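PDB 4NOB: polymeric immunoglobulin receptor from Mus musculus, which probably binds polymeric immunoglobulins through this first V-type domain and carries them across epithelia, its released extracellular part being the secretory component. Local coordinates for residues S15-E18 against G19-V22. Numbering follows the deposited sequence.
Sequences SSIE and GDSV
Asp20 reaches back over the turn to Ile17, and two bonds of opposite sense tie these residues together. In the backbone, Asp20 N donates to Ile17 O at 3.0 Å, closing a type II beta turn over Glu18 and Gly19. The side chain returns the bond: Ile17 N lies 3.0 Å from Asp20 OD2, and although the hydrogen bond is nearly straight (N-H...O 165°), the donor approaches from above the carboxylate plane, 62° out of it. With CG anti to its own carbonyl carbon (chi1 -83°), the Asp20 carboxylate is carried back to the strand end. Ser16 OG appears to be a second donor to the same oxygen, but the modelled hydroxyl sits too close to Asp20 CB for its position to be trusted. The other carboxylate oxygen is held more loosely, a water that donates to Glu18 O at 2.8 Å making only a weak bond to Asp20 OD1. In this immunoglobulin V-set domain the turn begins the connection from strand 13-17, paired with 105-114, to strand 22-27 of the other sheet. With an alanine at Asp20, Ile17 N would probably lose its carboxylate acceptor, and the turn would be held across its ends by the backbone bond without the side-chain one. Gly19 has a positive phi, and a CB there would run into Glu18 O. Glu18 OE2 accepts a hydrogen bond from Gln88 N. Further along, Val22 CG1 packs against Ser16 CB at 4.1 Å, while Leu86 touches both side chains and its backbone bonds to those of Gly19 and Asp20.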
ATOM      1  N   SER A  15       7.801   6.706   6.970  1.00 14.14           N
ATOM      2  CA  SER A  15       7.560   7.867   7.857  1.00 16.77           C
ATOM      3  C   SER A  15       7.272   9.071   6.971  1.00 16.75           C
ATOM      4  O   SER A  15       7.986   9.306   5.992  1.00 20.65           O
ATOM      5  CB  SER A  15       8.783   8.169   8.635  1.00 22.36           C
ATOM      6  OG  SER A  15       9.070   7.081   9.481  1.00 29.29           O
ATOM      7  N   SER A  16       6.237   9.835   7.291  1.00 14.73           N
ATOM      8  CA  SER A  16       5.861  11.033   6.571  1.00 14.34           C
ATOM      9  C   SER A  16       5.338  12.048   7.551  1.00 13.19           C
ATOM     10  O   SER A  16       5.257  11.812   8.782  1.00 13.23           O
ATOM     11  CB  SER A  16       4.788  10.674   5.572  1.00 18.33           C
ATOM     12  OG  SER A  16       4.723  11.721   4.583  1.00 24.09           O
ATOM     13  N   ILE A  17       5.027  13.233   7.017  1.00 15.49           N
ATOM     14  CA  ILE A  17       4.405  14.324   7.736  1.00 16.03           C
ATOM     15  C   ILE A  17       3.085  14.659   7.098  1.00 14.91           C
ATOM     16  O   ILE A  17       2.874  14.522   5.867  1.00 14.04           O
ATOM     17  CB  ILE A  17       5.337  15.546   7.674  1.00 19.92           C
ATOM     18  CG1 ILE A  17       6.713  15.217   8.313  1.00 24.21           C
ATOM     19  CG2 ILE A  17       4.739  16.723   8.352  1.00 23.03           C
ATOM     20  CD1 ILE A  17       6.605  14.847   9.753  1.00 28.65           C
ATOM     21  N   GLU A  18       2.164  15.176   7.875  1.00 13.28           N
ATOM     22  CA  GLU A  18       0.865  15.602   7.359  1.00 13.80           C
ATOM     23  C   GLU A  18       0.993  16.546   6.195  1.00 14.10           C
ATOM     24  O   GLU A  18       1.797  17.486   6.230  1.00 14.66           O
ATOM     25  CB  GLU A  18      -0.033  16.316   8.387  1.00 17.83           C
ATOM     26  CG  GLU A  18      -0.515  15.593   9.601  1.00 22.12           C
ATOM     27  CD  GLU A  18      -1.905  16.094   9.979  1.00 23.60           C
ATOM     28  OE1 GLU A  18      -2.079  17.361  10.085  1.00 31.88           O
ATOM     29  OE2 GLU A  18      -2.784  15.281  10.257  1.00 27.75           O
ATOM     30  N   GLY A  19       0.269  16.207   5.142  1.00 13.43           N
ATOM     31  CA  GLY A  19       0.318  16.962   3.870  1.00 14.36           C
ATOM     32  C   GLY A  19       1.137  16.343   2.788  1.00 14.37           C
ATOM     33  O   GLY A  19       0.933  16.728   1.606  1.00 16.10           O
ATOM     34  N   ASP A  20       2.076  15.464   3.144  1.00 14.40           N
ATOM     35  CA  ASP A  20       2.985  14.804   2.293  1.00 14.29           C
ATOM     36  C   ASP A  20       2.193  13.763   1.455  1.00 12.57           C
ATOM     37  O   ASP A  20       1.037  13.327   1.782  1.00 12.42           O
ATOM     38  CB  ASP A  20       4.034  14.000   3.063  1.00 19.58           C
ATOM     39  CG  ASP A  20       5.245  14.747   3.596  1.00 24.36           C
ATOM     40  OD1 ASP A  20       5.390  15.921   3.349  1.00 23.56           O
ATOM     41  OD2 ASP A  20       6.094  13.966   4.259  1.00 28.31           O
ATOM     42  N   SER A  21       2.908  13.242   0.459  1.00 12.74           N
ATOM     43  CA  SER A  21       2.594  12.097  -0.353  1.00 12.09           C
ATOM     44  C   SER A  21       3.658  11.054  -0.142  1.00 13.14           C
ATOM     45  O   SER A  21       4.859  11.359   0.112  1.00 13.78           O
ATOM     46  CB  SER A  21       2.605  12.486  -1.807  1.00 12.49           C
ATOM     47  OG  SER A  21       1.663  13.470  -2.179  1.00 17.54           O
ATOM     48  N   VAL A  22       3.245   9.794  -0.320  1.00 11.87           N
ATOM     49  CA  VAL A  22       4.175   8.700  -0.349  1.00 12.36           C
ATOM     50  C   VAL A  22       3.972   7.812  -1.575  1.00 11.89           C
ATOM     51  O   VAL A  22       2.922   7.828  -2.203  1.00 11.40           O
ATOM     52  CB  VAL A  22       4.142   7.804   0.857  1.00 12.85           C
ATOM     53  CG1 VAL A  22       4.624   8.533   2.095  1.00 14.37           C
ATOM     54  CG2 VAL A  22       2.764   7.208   1.007  1.00 12.85           C
TER
HETATM   55  O   HOH W   1       3.688  18.650   4.587  1.00 36.35           O